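Local coordinates for TBC1 domain family member 22A (Homo sapiens, PDB 2QFZ), which probably acts as a GTPase-activating protein for Rab-family GTPases through its all-helical TBC domain, and forms homodimers, at residues 286-289 / 290-294; 240-243 / 244-247; 216-219 / 220-224. All blocks are in the same frame, centred on the assembly; numbering follows the deposited sequence.

Contact 1: 286-289 / 290-294; sequences AAFL and VRWRK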
loop_
_atom_site.group_PDB
_atom_site.type_symbol
_atom_site.label_atom_id
_atom_site.label_comp_id
_atom_site.label_asym_id
_atom_site.label_seq_id
_atom_site.Cartn_x
_atom_site.Cartn_y
_atom_site.Cartn_z
ATOM N N ALA A 286 -14.787 -2.419 -3.866
ATOM C CA ALA A 286 -16.115 -2.616 -4.465
ATOM C C ALA A 286 -16.021 -2.847 -5.968
ATOM O O ALA A 286 -16.625 -3.795 -6.492
ATOM C CB ALA A 286 -17.024 -1.436 -4.130
ATOM N N ALA A 287 -15.213 -2.021 -6.642
ATOM C CA ALA A 287 -14.902 -2.202 -8.071
ATOM C C ALA A 287 -14.134 -3.504 -8.378
ATOM O O ALA A 287 -14.354 -4.167 -9.413
ATOM C CB ALA A 287 -14.176 -0.980 -8.618
ATOM N N PHE A 288 -13.253 -3.899 -7.481
ATOM C CA PHE A 288 -12.494 -5.132 -7.664
ATOM C C PHE A 288 -13.429 -6.346 -7.640
ATOM O O PHE A 288 -13.337 -7.243 -8.493
ATOM C CB PHE A 288 -11.422 -5.234 -6.575
ATOM C CG PHE A 288 -10.407 -6.268 -6.799
ATOM C CD1 PHE A 288 -9.616 -6.269 -7.945
ATOM C CD2 PHE A 288 -10.192 -7.248 -5.845
ATOM C CE1 PHE A 288 -8.616 -7.240 -8.135
ATOM C CE2 PHE A 288 -9.190 -8.221 -6.027
ATOM C CZ PHE A 288 -8.413 -8.221 -7.160
ATOM N N LEU A 289 -14.351 -6.355 -6.688
ATOM C CA LEU A 289 -15.331 -7.420 -6.609
ATOM C C LEU A 289 -16.230 -7.521 -7.878
ATOM O O LEU A 289 -16.383 -8.607 -8.460
ATOM C CB LEU A 289 -16.164 -7.261 -5.323
ATOM C CG LEU A 289 -17.082 -8.409 -4.918
ATOM C CD1 LEU A 289 -16.359 -9.720 -4.713
ATOM C CD2 LEU A 289 -17.817 -7.987 -3.657
ATOM N N VAL A 290 -16.784 -6.401 -8.317
ATOM C CA VAL A 290 -17.758 -6.426 -9.380
ATOM C C VAL A 290 -17.121 -6.520 -10.761
ATOM O O VAL A 290 -17.823 -6.839 -11.699
ATOM C CB VAL A 290 -18.856 -5.297 -9.273
ATOM C CG1 VAL A 290 -19.610 -5.412 -7.942
ATOM C CG2 VAL A 290 -18.322 -3.894 -9.474
ATOM N N ARG A 291 -15.795 -6.318 -10.856
ATOM C CA ARG A 291 -14.999 -6.649 -12.043
ATOM C C ARG A 291 -15.182 -8.124 -12.452
ATOM O O ARG A 291 -15.241 -8.431 -13.645
ATOM C CB ARG A 291 -13.511 -6.289 -11.817
ATOM C CG ARG A 291 -12.461 -6.951 -12.737
ATOM C CD ARG A 291 -12.399 -6.359 -14.164
ATOM N NE ARG A 291 -11.429 -7.107 -14.983
ATOM C CZ ARG A 291 -11.679 -8.264 -15.615
ATOM N NH1 ARG A 291 -12.875 -8.840 -15.551
ATOM N NH2 ARG A 291 -10.729 -8.853 -16.328
ATOM N N TRP A 292 -15.323 -9.036 -11.485
ATOM C CA TRP A 292 -15.558 -10.468 -11.845
ATOM C C TRP A 292 -16.962 -10.914 -11.568
ATOM O O TRP A 292 -17.202 -12.075 -11.229
ATOM C CB TRP A 292 -14.585 -11.369 -11.132
ATOM C CG TRP A 292 -13.222 -11.301 -11.729
ATOM C CD1 TRP A 292 -12.769 -11.948 -12.866
ATOM C CD2 TRP A 292 -12.140 -10.546 -11.244
ATOM N NE1 TRP A 292 -11.467 -11.635 -13.097
ATOM C CE2 TRP A 292 -11.052 -10.768 -12.116
ATOM C CE3 TRP A 292 -11.982 -9.688 -10.166
ATOM C CZ2 TRP A 292 -9.827 -10.177 -11.920
ATOM C CZ3 TRP A 292 -10.782 -9.114 -9.973
ATOM C CH2 TRP A 292 -9.708 -9.343 -10.853
ATOM N N ARG A 293 -17.912 -10.009 -11.720
ATOM C CA ARG A 293 -19.259 -10.339 -11.421
ATOM C C ARG A 293 -19.719 -11.572 -12.234
ATOM O O ARG A 293 -20.465 -12.398 -11.709
ATOM C CB ARG A 293 -20.184 -9.140 -11.608
ATOM C CG ARG A 293 -20.274 -8.570 -13.006
ATOM C CD ARG A 293 -21.293 -7.407 -13.059
ATOM N NE ARG A 293 -22.512 -7.666 -12.286
ATOM C CZ ARG A 293 -23.603 -8.310 -12.726
ATOM N NH1 ARG A 293 -23.693 -8.802 -13.965
ATOM N NH2 ARG A 293 -24.633 -8.463 -11.900
ATOM N N LYS A 294 -19.244 -11.701 -13.480
ATOM C CA LYS A 294 -19.627 -12.800 -14.392
ATOM C C LYS A 294 -19.184 -14.157 -13.864
ATOM O O LYS A 294 -19.988 -15.074 -13.738
ATOM C CB LYS A 294 -19.007 -12.558 -15.790
ATOM C CG LYS A 294 -19.091 -13.753 -16.798
#
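A chi1 of -168° swings the Phe-288 ring away from its backbone N, while Trp-292, four residues on, turns CG anti to the carbonyl carbon (chi1 -75°), and these two choices bring the rings together at the C-terminal end of helix 276-291 in the TBC domain. The pair is an offset edge-to-face (T-shaped) contact, with the ring planes at 89° and the centroids of the Phe-288 ring and the Trp-292 six-membered ring 5.1 Å apart. Trp-292 supplies the edge: its CZ3 comes 3.4 Å from Phe-288 CE1, over the rim of the phenylalanine face and not its centre.

The backbone shows where the helix gives way. Val-290 N still donates to Ala-286 O, and Arg-291 N lies 3.0 Å from its acceptor Ala-287 O, both i to i+4. Trp-292 N instead reaches back three residues to Leu-289 O at 3.2 Å, lying above that carbonyl's plane. Trp-292 then serves as N-cap of helix 293-298, so the chain passes from one helix to the next at the residue that carries the indole.

Both rings sit in a larger aromatic cluster, Phe-288 meeting Trp-249 edge-to-face and Trp-292 meeting Trp-317. Within the turn, Phe-288 O points at the indole edge, near the ring plane, 3.3 Å from Trp-292 CE3.

Contact 2: 240-243 / 244-247; sequences VRYL and QFAF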
loop_
_atom_site.group_PDB
_atom_site.type_symbol
_atom_site.label_atom_id
_atom_site.label_comp_id
_atom_site.label_asym_id
_atom_site.label_seq_id
_atom_site.Cartn_x
_atom_site.Cartn_y
_atom_site.Cartn_z
ATOM N N VAL A 240 -21.261 -17.235 1.372
ATOM C CA VAL A 240 -19.972 -16.547 1.505
ATOM C C VAL A 240 -20.203 -15.212 2.192
ATOM O O VAL A 240 -21.001 -14.403 1.706
ATOM C CB VAL A 240 -19.233 -16.340 0.133
ATOM C CG1 VAL A 240 -17.876 -15.628 0.378
ATOM C CG2 VAL A 240 -19.026 -17.687 -0.585
ATOM N N ARG A 241 -19.517 -15.005 3.328
ATOM C CA ARG A 241 -19.551 -13.754 4.085
ATOM C C ARG A 241 -18.442 -12.830 3.593
ATOM O O ARG A 241 -17.356 -13.292 3.298
ATOM C CB ARG A 241 -19.311 -14.013 5.582
ATOM C CG ARG A 241 -20.423 -14.776 6.275
ATOM C CD ARG A 241 -20.158 -14.901 7.736
ATOM N NE ARG A 241 -19.131 -15.917 8.030
ATOM C CZ ARG A 241 -17.964 -15.679 8.598
ATOM N NH1 ARG A 241 -17.597 -14.442 8.946
ATOM N NH2 ARG A 241 -17.150 -16.683 8.811
ATOM N N TYR A 242 -18.672 -11.520 3.545
ATOM C CA TYR A 242 -17.603 -10.648 3.036
ATOM C C TYR A 242 -16.290 -10.792 3.820
ATOM O O TYR A 242 -15.233 -10.735 3.244
ATOM C CB TYR A 242 -18.038 -9.182 2.957
ATOM C CG TYR A 242 -19.046 -8.882 1.878
ATOM C CD1 TYR A 242 -20.385 -9.271 2.015
ATOM C CD2 TYR A 242 -18.686 -8.134 0.765
ATOM C CE1 TYR A 242 -21.313 -8.963 1.048
ATOM C CE2 TYR A 242 -19.611 -7.811 -0.218
ATOM C CZ TYR A 242 -20.920 -8.226 -0.075
ATOM O OH TYR A 242 -21.841 -7.907 -1.049
ATOM N N LEU A 243 -16.372 -11.053 5.116
ATOM C CA LEU A 243 -15.196 -11.112 5.978
ATOM C C LEU A 243 -14.265 -12.231 5.614
ATOM O O LEU A 243 -13.040 -12.115 5.826
ATOM C CB LEU A 243 -15.615 -11.270 7.435
ATOM C CG LEU A 243 -14.623 -10.970 8.556
ATOM C CD1 LEU A 243 -14.165 -9.517 8.536
ATOM C CD2 LEU A 243 -15.318 -11.288 9.887
ATOM N N GLN A 244 -14.804 -13.302 5.013
ATOM C CA GLN A 244 -13.977 -14.457 4.647
ATOM C C GLN A 244 -12.967 -14.187 3.545
ATOM O O GLN A 244 -11.968 -14.885 3.453
ATOM C CB GLN A 244 -14.850 -15.656 4.273
ATOM C CG GLN A 244 -15.761 -16.118 5.419
ATOM C CD GLN A 244 -16.666 -17.277 5.024
ATOM O OE1 GLN A 244 -17.682 -17.080 4.375
ATOM N NE2 GLN A 244 -16.299 -18.490 5.439
ATOM N N PHE A 245 -13.236 -13.210 2.688
ATOM C CA PHE A 245 -12.311 -12.857 1.601
ATOM C C PHE A 245 -11.805 -11.428 1.716
ATOM O O PHE A 245 -10.652 -11.167 1.431
ATOM C CB PHE A 245 -12.915 -13.151 0.187
ATOM C CG PHE A 245 -14.121 -12.306 -0.164
ATOM C CD1 PHE A 245 -13.989 -11.052 -0.721
ATOM C CD2 PHE A 245 -15.378 -12.763 0.091
ATOM C CE1 PHE A 245 -15.108 -10.283 -1.010
ATOM C CE2 PHE A 245 -16.490 -12.001 -0.192
ATOM C CZ PHE A 245 -16.360 -10.767 -0.743
ATOM N N ALA A 246 -12.643 -10.515 2.173
ATOM C CA ALA A 246 -12.296 -9.090 2.240
ATOM C C ALA A 246 -11.487 -8.641 3.489
ATOM O O ALA A 246 -11.001 -7.550 3.510
ATOM C CB ALA A 246 -13.551 -8.266 2.110
ATOM N N PHE A 247 -11.352 -9.477 4.520
ATOM C CA PHE A 247 -10.443 -9.189 5.634
ATOM C C PHE A 247 -9.029 -8.950 5.115
ATOM O O PHE A 247 -8.399 -7.961 5.463
ATOM C CB PHE A 247 -10.360 -10.329 6.667
ATOM C CG PHE A 247 -9.525 -9.967 7.889
ATOM C CD1 PHE A 247 -10.119 -9.372 8.994
ATOM C CD2 PHE A 247 -8.146 -10.179 7.910
ATOM C CE1 PHE A 247 -9.346 -9.014 10.137
ATOM C CE2 PHE A 247 -7.378 -9.806 9.020
ATOM C CZ PHE A 247 -7.978 -9.230 10.129
#
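Tyr-242 O accepts two backbone N-H groups, from Phe-245 and Ala-246, in the first turn of helix 242-251 of the TBC domain. The Ala-246 N bond is 2.8 Å to Tyr-242 O and runs nearly along the C=O axis, the i to i+4 pattern of an alpha-helix. Phe-245 N, at 3.2 Å from the same oxygen, comes from above the carbonyl plane.

At the start of the helix two bonds join Arg-241 and Gln-244. Arg-241 N donates to Gln-244 OE1 over 3.0 Å, almost straight at 174° and in the carbonyl plane on a lone pair. The glutamine amide thus takes the N-H just ahead of the helix, while Gln-244 N makes a backbone bond to Arg-241 O three residues back. The Arg-241 guanidinium then folds over the amide: the two planes are 17° apart and stacked, with Gln-244 CG 3.7 Å from Arg-241 NH2.

Phe-245 places CG between its backbone N and carbonyl carbon (chi1 65°), which carries the ring back against Tyr-242 O. That oxygen stands over the centre of one face, while Val-240 CG1 meets the edge 3.8 Å from Phe-245 CD2. The Tyr-242 and Phe-245 side chains run alongside each other, their rings meeting obliquely with Phe-245 CZ 3.8 Å from Tyr-242 CD2, and the hydroxyl of Tyr-242 is hydrogen-bonded to His-232. Helix 302-309 covers the Val-240 side through Phe-302 and Leu-305. Further along the helix, Leu-243 CD1 approaches the edge of the Phe-247 ring, 4.1 Å from Phe-247 CD1.

Contact 3: 216-219 / 220-224; sequences KVKM and LEELV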
loop_
_atom_site.group_PDB
_atom_site.type_symbol
_atom_site.label_atom_id
_atom_site.label_comp_id
_atom_site.label_asym_id
_atom_site.label_seq_id
_atom_site.Cartn_x
_atom_site.Cartn_y
_atom_site.Cartn_z
ATOM N N LYS A 216 -14.671 -1.498 7.969
ATOM C CA LYS A 216 -14.493 -1.390 6.501
ATOM C C LYS A 216 -15.103 -2.543 5.695
ATOM O O LYS A 216 -15.628 -2.326 4.597
ATOM C CB LYS A 216 -13.026 -1.246 6.144
ATOM C CG LYS A 216 -12.469 0.119 6.589
ATOM C CD LYS A 216 -10.949 0.210 6.546
ATOM C CE LYS A 216 -10.466 1.371 7.497
ATOM N NZ LYS A 216 -9.251 2.019 6.949
ATOM N N VAL A 217 -15.010 -3.763 6.207
ATOM C CA VAL A 217 -15.662 -4.898 5.541
ATOM C C VAL A 217 -17.200 -4.739 5.533
ATOM O O VAL A 217 -17.872 -5.123 4.570
ATOM C CB VAL A 217 -15.234 -6.188 6.166
ATOM C CG1 VAL A 217 -16.096 -7.375 5.672
ATOM C CG2 VAL A 217 -13.740 -6.418 5.884
ATOM N N LYS A 218 -17.742 -4.176 6.602
ATOM C CA LYS A 218 -19.200 -3.975 6.743
ATOM C C LYS A 218 -19.652 -2.843 5.812
ATOM O O LYS A 218 -20.674 -2.965 5.157
ATOM C CB LYS A 218 -19.558 -3.694 8.215
ATOM C CG LYS A 218 -20.992 -3.370 8.478
ATOM C CD LYS A 218 -21.976 -4.432 7.986
ATOM C CE LYS A 218 -23.406 -4.057 8.376
ATOM N NZ LYS A 218 -24.416 -5.066 7.926
ATOM N N MET A 219 -18.894 -1.736 5.754
ATOM C CA MET A 219 -19.187 -0.677 4.786
ATOM C C MET A 219 -19.040 -1.160 3.351
ATOM O O MET A 219 -19.782 -0.731 2.503
ATOM C CB MET A 219 -18.294 0.526 4.995
ATOM C CG MET A 219 -18.507 1.229 6.330
ATOM S SD MET A 219 -17.516 2.726 6.355
ATOM C CE MET A 219 -15.949 2.077 6.946
ATOM N N LEU A 220 -18.097 -2.065 3.088
ATOM C CA LEU A 220 -17.991 -2.704 1.769
ATOM C C LEU A 220 -19.260 -3.469 1.442
ATOM O O LEU A 220 -19.736 -3.467 0.295
ATOM C CB LEU A 220 -16.763 -3.630 1.662
ATOM C CG LEU A 220 -16.652 -4.497 0.388
ATOM C CD1 LEU A 220 -16.400 -3.646 -0.836
ATOM C CD2 LEU A 220 -15.582 -5.560 0.508
ATOM N N GLU A 221 -19.783 -4.142 2.459
ATOM C CA GLU A 221 -20.976 -4.934 2.305
ATOM C C GLU A 221 -22.155 -4.000 1.981
ATOM O O GLU A 221 -22.901 -4.264 1.041
ATOM C CB GLU A 221 -21.235 -5.814 3.564
ATOM C CG GLU A 221 -22.611 -6.479 3.523
ATOM C CD GLU A 221 -22.805 -7.661 4.484
ATOM O OE1 GLU A 221 -21.947 -7.863 5.384
ATOM O OE2 GLU A 221 -23.843 -8.392 4.319
ATOM N N GLU A 222 -22.298 -2.894 2.733
ATOM C CA GLU A 222 -23.375 -1.914 2.485
ATOM C C GLU A 222 -23.244 -1.254 1.109
ATOM O O GLU A 222 -24.252 -0.932 0.461
ATOM C CB GLU A 222 -23.406 -0.820 3.556
ATOM C CG GLU A 222 -23.596 -1.327 4.986
ATOM C CD GLU A 222 -24.946 -1.993 5.206
ATOM O OE1 GLU A 222 -25.920 -1.251 5.507
ATOM O OE2 GLU A 222 -25.026 -3.254 5.089
ATOM N N LEU A 223 -22.006 -1.035 0.670
ATOM C CA LEU A 223 -21.749 -0.423 -0.623
ATOM C C LEU A 223 -22.145 -1.384 -1.754
ATOM O O LEU A 223 -22.930 -1.024 -2.627
ATOM C CB LEU A 223 -20.292 -0.011 -0.716
ATOM C CG LEU A 223 -19.738 0.553 -1.998
ATOM C CD1 LEU A 223 -20.585 1.718 -2.506
ATOM C CD2 LEU A 223 -18.303 0.959 -1.677
ATOM N N VAL A 224 -21.664 -2.613 -1.705
ATOM C CA VAL A 224 -21.986 -3.580 -2.755
ATOM C C VAL A 224 -23.491 -3.974 -2.809
ATOM O O VAL A 224 -24.037 -4.256 -3.896
ATOM C CB VAL A 224 -21.063 -4.819 -2.688
ATOM C CG1 VAL A 224 -21.536 -5.885 -3.644
ATOM C CG2 VAL A 224 -19.642 -4.419 -3.063
HETATM O O HOH W 1 -19.413 -7.486 6.072
#
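Lys-218 NZ and Glu-222 OE2 form the salt bridge of this helical stretch, a long one whose hydrogen bond is weak at 3.4 Å. The lysine chain bends at chi2 (56°), which turns its otherwise extended end along the helix toward the glutamate, and Glu-222 bends at its own chi2 (-65°) to bring the carboxylate to meet it. The ammonium comes in beside one oxygen: Lys-218 CE also lies 3.8 Å from Glu-222 OE2. A second carboxylate stands near, with Glu-221 OE1 4.5 Å from Lys-218 NZ, beyond salt-bridge range but probably adding to the favourable field around the lysine.

Glu-221 has a different first-shell partner. A water donates to Glu-221 OE1 at 2.7 Å and, weakly, to Val-217 O, linking the carboxylate to the backbone of the preceding turn. That same Val-217 O accepts Glu-221 N at 3.0 Å, so it is engaged by both backbone and water.

What fixes the spacing of these groups is the backbone. Four successive i to i+4 bonds run from Leu-220 N to Lys-216 O through to Leu-223 N to Met-219 O, and Glu-222 N to Lys-218 O, 2.9 Å long, sets the charged pair one turn apart. Leu-220 touches Ala-246 of helix 242-251, and Leu-223 touches Ala-286 of helix 276-291. With Lys-218 and Glu-222 on the exposed side and Leu-220, Leu-223 and Val-224 buried against the neighbouring helices, this part of helix 211-227 is a broadly amphipathic alpha-helix of the all-helical TBC fold.

The three contacts are short stretches of neighbouring helices, contact 1 running from helix 276-291 into helix 293-298, and their apolar side chains pack together. Contact 1 is the most buried and ends a helix with an aromatic pair; contact 2 is partly buried and starts one with a glutamine side-chain-to-backbone hydrogen bond; contact 3 lies mid-helix and adds a surface salt bridge. Leu-289 CD1 is 3.9 Å from Phe-245 CE1, and Ala-286 CB is 3.7 Å from Leu-223 CD2. Contacts 2 and 3 have the closest centres, about 10 Å apart, and Tyr-242 OH lies 3.3 Å from Val-224 CG1. Tyr-242, Leu-289 and Val-224 thus join all three segment pairs.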